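Local coordinates for similar to yteR (Bacilus subtilis) (Clostridium acetobutylicum, PDB 4WU0), which probably hydrolyses unsaturated rhamnogalacturonan fragments derived from pectin, as a family 105 glycoside hydrolase related to YteR, at residues A[82-87]-A[97-102]; A[76-81]-A[131-136]. All blocks are in the same frame, centred on the assembly; numbering follows the deposited sequence.

Contact 1: residues A[82-87]-A[97-102]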
loop_
_atom_site.group_PDB
_atom_site.type_symbol
_atom_site.label_atom_id
_atom_site.label_comp_id
_atom_site.label_asym_id
_atom_site.label_seq_id
_atom_site.Cartn_x
_atom_site.Cartn_y
_atom_site.Cartn_z
ATOM N N ILE A 82 -10.406 -1.191 6.392
ATOM C CA ILE A 82 -11.809 -1.065 5.994
ATOM C C ILE A 82 -12.762 -1.417 7.137
ATOM O O ILE A 82 -13.860 -0.859 7.217
ATOM C CB ILE A 82 -12.135 -1.836 4.691
ATOM C CG1 ILE A 82 -13.507 -1.419 4.129
ATOM C CG2 ILE A 82 -12.043 -3.322 4.867
ATOM C CD1 ILE A 82 -13.567 0.005 3.542
ATOM N N LEU A 83 -12.376 -2.346 8.010
ATOM C CA LEU A 83 -13.213 -2.669 9.160
ATOM C C LEU A 83 -13.389 -1.475 10.109
ATOM O O LEU A 83 -14.477 -1.287 10.665
ATOM C CB LEU A 83 -12.673 -3.874 9.926
ATOM C CG LEU A 83 -12.673 -5.214 9.185
ATOM C CD1 LEU A 83 -12.037 -6.291 10.073
ATOM C CD2 LEU A 83 -14.079 -5.617 8.810
ATOM N N ILE A 84 -12.342 -0.667 10.286
ATOM C CA ILE A 84 -12.467 0.562 11.062
ATOM C C ILE A 84 -13.501 1.470 10.431
ATOM O O ILE A 84 -14.370 2.025 11.120
ATOM C CB ILE A 84 -11.113 1.271 11.244
ATOM C CG1 ILE A 84 -10.190 0.386 12.072
ATOM C CG2 ILE A 84 -11.280 2.627 11.939
ATOM C CD1 ILE A 84 -8.745 0.855 12.119
ATOM N N THR A 85 -13.405 1.630 9.115
ATOM C CA THR A 85 -14.325 2.485 8.389
ATOM C C THR A 85 -15.758 1.982 8.546
ATOM O O THR A 85 -16.677 2.763 8.811
ATOM C CB THR A 85 -13.899 2.527 6.923
ATOM O OG1 THR A 85 -12.606 3.146 6.854
ATOM C CG2 THR A 85 -14.900 3.291 6.064
ATOM N N LEU A 86 -15.949 0.681 8.422
ATOM C CA LEU A 86 -17.288 0.116 8.544
ATOM C C LEU A 86 -17.822 0.241 9.964
ATOM O O LEU A 86 -19.018 0.485 10.154
ATOM C CB LEU A 86 -17.316 -1.343 8.114
ATOM C CG LEU A 86 -17.261 -1.608 6.612
ATOM C CD1 LEU A 86 -16.929 -3.062 6.327
ATOM C CD2 LEU A 86 -18.580 -1.224 5.959
ATOM N N PHE A 87 -16.959 0.059 10.963
ATOM C CA PHE A 87 -17.418 0.196 12.343
ATOM C C PHE A 87 -17.850 1.636 12.618
ATOM O O PHE A 87 -18.875 1.868 13.263
ATOM C CB PHE A 87 -16.358 -0.231 13.354
ATOM C CG PHE A 87 -16.828 -0.110 14.783
ATOM C CD1 PHE A 87 -17.892 -0.869 15.229
ATOM C CD2 PHE A 87 -16.223 0.761 15.657
ATOM C CE1 PHE A 87 -18.350 -0.756 16.543
ATOM C CE2 PHE A 87 -16.668 0.873 16.967
ATOM C CZ PHE A 87 -17.722 0.113 17.404
ATOM N N LYS A 97 -15.560 -6.635 16.862
ATOM C CA LYS A 97 -15.016 -7.898 17.366
ATOM C C LYS A 97 -13.935 -8.428 16.430
ATOM O O LYS A 97 -12.933 -8.956 16.880
ATOM C CB LYS A 97 -16.116 -8.945 17.548
ATOM C CG LYS A 97 -17.050 -8.659 18.703
ATOM C CD LYS A 97 -18.176 -9.680 18.730
ATOM C CE LYS A 97 -19.098 -9.482 19.916
ATOM N NZ LYS A 97 -20.342 -10.261 19.713
ATOM N N ALA A 98 -14.153 -8.284 15.129
ATOM C CA ALA A 98 -13.154 -8.674 14.137
ATOM C C ALA A 98 -11.874 -7.856 14.299
ATOM O O ALA A 98 -10.759 -8.380 14.205
ATOM C CB ALA A 98 -13.732 -8.526 12.712
ATOM N N LEU A 99 -12.032 -6.582 14.607
ATOM C CA LEU A 99 -10.892 -5.702 14.832
ATOM C C LEU A 99 -10.106 -6.126 16.068
ATOM O O LEU A 99 -8.875 -6.088 16.061
ATOM C CB LEU A 99 -11.365 -4.251 14.946
ATOM C CG LEU A 99 -11.623 -3.601 13.573
ATOM C CD1 LEU A 99 -12.484 -2.356 13.697
ATOM C CD2 LEU A 99 -10.296 -3.279 12.906
ATOM N N ILE A 100 -10.814 -6.529 17.119
ATOM C CA ILE A 100 -10.163 -7.022 18.327
ATOM C C ILE A 100 -9.340 -8.259 17.976
ATOM O O ILE A 100 -8.218 -8.427 18.458
ATOM C CB ILE A 100 -11.196 -7.344 19.423
ATOM C CG1 ILE A 100 -11.733 -6.038 20.001
ATOM C CG2 ILE A 100 -10.585 -8.209 20.527
ATOM C CD1 ILE A 100 -13.074 -6.189 20.695
ATOM N N ASN A 101 -9.882 -9.121 17.122
ATOM C CA ASN A 101 -9.166 -10.331 16.736
ATOM C C ASN A 101 -7.891 -10.005 15.965
ATOM O O ASN A 101 -6.852 -10.617 16.197
ATOM C CB ASN A 101 -10.072 -11.283 15.932
ATOM C CG ASN A 101 -11.167 -11.905 16.780
ATOM O OD1 ASN A 101 -10.992 -12.122 17.988
ATOM N ND2 ASN A 101 -12.313 -12.192 16.158
ATOM N N LEU A 102 -7.945 -9.030 15.056
ATOM C CA LEU A 102 -6.754 -8.644 14.330
ATOM C C LEU A 102 -5.737 -7.992 15.252
ATOM O O LEU A 102 -4.545 -8.260 15.149
ATOM C CB LEU A 102 -7.104 -7.669 13.197
ATOM C CG LEU A 102 -7.946 -8.270 12.071
ATOM C CD1 LEU A 102 -8.388 -7.149 11.128
ATOM C CD2 LEU A 102 -7.189 -9.354 11.290
#

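Contact 2: residues A[76-81]-A[131-136]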
loop_
_atom_site.group_PDB
_atom_site.type_symbol
_atom_site.label_atom_id
_atom_site.label_comp_id
_atom_site.label_asym_id
_atom_site.label_seq_id
_atom_site.Cartn_x
_atom_site.Cartn_y
_atom_site.Cartn_z
ATOM N N HIS A 76 -2.196 -9.934 6.514
ATOM C CA HIS A 76 -3.536 -10.196 7.037
ATOM C C HIS A 76 -4.104 -9.084 7.909
ATOM O O HIS A 76 -5.286 -9.127 8.245
ATOM C CB HIS A 76 -3.540 -11.491 7.842
ATOM C CG HIS A 76 -3.528 -12.711 6.995
ATOM N ND1 HIS A 76 -3.473 -12.653 5.621
ATOM C CD2 HIS A 76 -3.588 -14.023 7.313
ATOM C CE1 HIS A 76 -3.494 -13.881 5.131
ATOM N NE2 HIS A 76 -3.566 -14.727 6.136
ATOM N N LEU A 77 -3.298 -8.080 8.257
ATOM C CA LEU A 77 -3.782 -6.931 9.017
ATOM C C LEU A 77 -4.385 -5.826 8.155
ATOM O O LEU A 77 -5.146 -5.001 8.644
ATOM C CB LEU A 77 -2.669 -6.351 9.893
ATOM C CG LEU A 77 -2.102 -7.349 10.899
ATOM C CD1 LEU A 77 -1.028 -6.665 11.722
ATOM C CD2 LEU A 77 -3.166 -7.938 11.817
ATOM N N ASN A 78 -4.040 -5.787 6.878
ATOM C CA ASN A 78 -4.432 -4.632 6.083
ATOM C C ASN A 78 -5.944 -4.412 6.024
ATOM O O ASN A 78 -6.408 -3.279 6.032
ATOM C CB ASN A 78 -3.925 -4.718 4.665
ATOM C CG ASN A 78 -4.028 -3.372 3.968
ATOM O OD1 ASN A 78 -3.431 -2.402 4.416
ATOM N ND2 ASN A 78 -4.826 -3.288 2.923
ATOM N N ASN A 79 -6.697 -5.499 5.942
ATOM C CA ASN A 79 -8.144 -5.418 5.804
ATOM C C ASN A 79 -8.828 -4.922 7.087
ATOM O O ASN A 79 -10.004 -4.623 7.085
ATOM C CB ASN A 79 -8.709 -6.761 5.350
ATOM C CG ASN A 79 -8.384 -7.085 3.918
ATOM O OD1 ASN A 79 -7.943 -6.233 3.143
ATOM N ND2 ASN A 79 -8.614 -8.329 3.539
ATOM N N GLY A 80 -8.072 -4.785 8.173
ATOM C CA GLY A 80 -8.591 -4.109 9.333
ATOM C C GLY A 80 -8.926 -2.640 9.085
ATOM O O GLY A 80 -9.763 -2.058 9.768
ATOM N N LYS A 81 -8.251 -2.006 8.136
ATOM C CA LYS A 81 -8.521 -0.606 7.849
ATOM C C LYS A 81 -9.952 -0.404 7.373
ATOM O O LYS A 81 -10.651 0.470 7.885
ATOM C CB LYS A 81 -7.548 -0.067 6.821
ATOM C CG LYS A 81 -6.100 -0.155 7.254
ATOM C CD LYS A 81 -5.206 0.090 6.069
ATOM C CE LYS A 81 -3.742 0.026 6.426
ATOM N NZ LYS A 81 -2.917 0.272 5.197
ATOM N N GLY A 131 5.081 -4.531 4.077
ATOM C CA GLY A 131 4.554 -4.725 5.412
ATOM C C GLY A 131 4.300 -3.469 6.211
ATOM O O GLY A 131 3.470 -3.460 7.112
ATOM N N LEU A 132 5.049 -2.406 5.921
ATOM C CA LEU A 132 4.835 -1.149 6.607
ATOM C C LEU A 132 3.454 -0.600 6.329
ATOM O O LEU A 132 2.873 0.064 7.176
ATOM C CB LEU A 132 5.906 -0.125 6.218
ATOM C CG LEU A 132 7.214 -0.239 7.003
ATOM C CD1 LEU A 132 6.996 0.136 8.458
ATOM C CD2 LEU A 132 7.832 -1.628 6.879
ATOM N N TYR A 133 2.922 -0.874 5.143
ATOM C CA TYR A 133 1.579 -0.427 4.791
ATOM C C TYR A 133 0.541 -1.345 5.418
ATOM O O TYR A 133 -0.472 -0.870 5.934
ATOM C CB TYR A 133 1.380 -0.435 3.274
ATOM C CG TYR A 133 0.039 0.108 2.852
ATOM C CD1 TYR A 133 -0.224 1.462 2.911
ATOM C CD2 TYR A 133 -0.971 -0.731 2.418
ATOM C CE1 TYR A 133 -1.435 1.947 2.526
ATOM C CE2 TYR A 133 -2.190 -0.247 2.027
ATOM C CZ TYR A 133 -2.422 1.092 2.070
ATOM O OH TYR A 133 -3.646 1.593 1.656
ATOM N N MET A 134 0.790 -2.658 5.385
ATOM C CA MET A 134 -0.211 -3.620 5.866
ATOM C C MET A 134 -0.362 -3.612 7.380
ATOM O O MET A 134 -1.458 -3.837 7.915
ATOM C CB MET A 134 0.148 -5.046 5.452
ATOM C CG MET A 134 0.598 -5.202 4.011
ATOM S SD MET A 134 -0.612 -4.629 2.838
ATOM C CE MET A 134 0.375 -4.750 1.328
ATOM N N GLY A 135 0.763 -3.443 8.060
ATOM C CA GLY A 135 0.866 -3.698 9.490
ATOM C C GLY A 135 0.951 -2.428 10.298
ATOM O O GLY A 135 -0.014 -2.043 10.913
ATOM N N ALA A 136 2.112 -1.785 10.270
ATOM C CA ALA A 136 2.314 -0.555 11.022
ATOM C C ALA A 136 1.242 0.487 10.743
ATOM O O ALA A 136 0.761 1.140 11.671
ATOM C CB ALA A 136 3.679 0.014 10.724
HETATM O O HOH W 1 -5.560 -0.359 2.401
#

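Contact 1: residues A[82-87]-A[97-102]
Leu99 and Leu83 face each other at the centre of this helix pair, and between them they account for about two thirds of the 222 Å² buried. Their CA atoms lie 6.8 Å apart, while the axes of the two short segments pass at 10.0 Å and run nearly antiparallel, at 151°. Leu99 holds its CG beside the backbone N and anti to the carbonyl carbon (chi1 -80°), which sends its forked end across to the backbone of the other helix. There its CG rests 3.8 Å from Leu83 CB, and the two methyls divide: CD1 lies against the carbonyl of Leu83, 3.8 Å from the O atom, whereas CD2 sits at 3.8 Å from Ile84 CG1, the two side chains crossing at about a right angle. Phe87, one turn beyond Leu83, touches more lightly, with its CB 4.4 Å from Leu99 CD1.

Leu83 reaches back in the other direction. Its CD1 meets Ala98 CB and Leu102 CD1, each at 3.9 Å, so one methyl bridges Ala98 and Leu102, one turn apart on helix 93-108. Helices 80-90 and 93-108 follow each other in sequence and pack nearly antiparallel, as consecutive helices do in the (alpha/alpha)6 barrel of the six-hairpin glycosidases, the clan that includes glycoside hydrolase family 88. Met54 of helix 44-54 also packs on Leu83, and Phe138 and Phe146 of helix 129-146 reach Leu99, setting the pair within a wider apolar layer. No hydrogen bond or charge joins the two segments; Leu83 O, which Leu99 touches, already accepts the helical bond from Phe87 N at 2.8 Å. Cohesion across this interface therefore rests on dispersion and the hydrophobic effect.

Contact 2: residues A[76-81]-A[131-136]
Tyr133 is the first residue of 131-136 to meet 76-81, and it does so with both its ring and its backbone. The ammonium of Lys81 lies over one face of the ring, with NZ 3.2 Å from the Tyr133 ring centroid and only 12° off the normal, a close cation-pi contact. The same NZ donates to Tyr133 O at 2.8 Å, approaching from above the carbonyl plane, and to Asn78 OD1, also at 2.8 Å but in the carbonyl plane. An extended chain beyond CG carries the Lys81 nitrogen to this buried position, where two oxygens and a ring face hold it in place; Asp32 of helix 25-41 also touches the Lys81 side chain. With CG anti to the backbone N (chi1 -165°), Asn78 swings its amide toward the same ring, at 38° to its plane, and OD1 comes to 3.4 Å from Tyr133 CE2. A water accepts from Asn78 ND2 and hydrogen-bonds to Tyr133 OH; ND2 also binds the carbonyl of Tyr25.

The centre of the contact lies about 9 Å from that of the chain, within the helical barrel, an (alpha/alpha)6 fold as in other six-hairpin glycosidases. Residues 77-80 make a type I turn leading into helix 80-90, while helix 129-146 widens into a pi-type turn at 132-136. Trp204 of helix 199-215 also meets the Tyr133 ring and touches Met134.

Next comes Met134, whose chain bends at chi2 and brings SD alongside Asn78, 3.8 Å from its CB. Met134 O sits 3.4 Å from Leu77 CB and receives a CA-H...O contact from Asn78. Gly135 follows, and here Leu77 CD1 packs directly against backbone, 4.2 Å from Gly135 CA.

From the N terminus, the chain first passes 76-81, the turn leading into helix 80-90, and continues without a break into 82-87. It then reverses, and helix 93-108 brings 97-102 back to close contact 1, a short loop with nine residues between its segments. Only after a further excursion does helix 129-146 deliver 131-136 to 76-81, closing contact 2, so the smaller loop lies wholly within the larger. Helix 80-90 serves both, tied to its hairpin partner in one and to helix 129-146 in the other. The two contacts also touch directly: Leu99 CD2 is 3.4 Å from Gly80 O, and Leu102 packs on His76, Leu77 and Gly80.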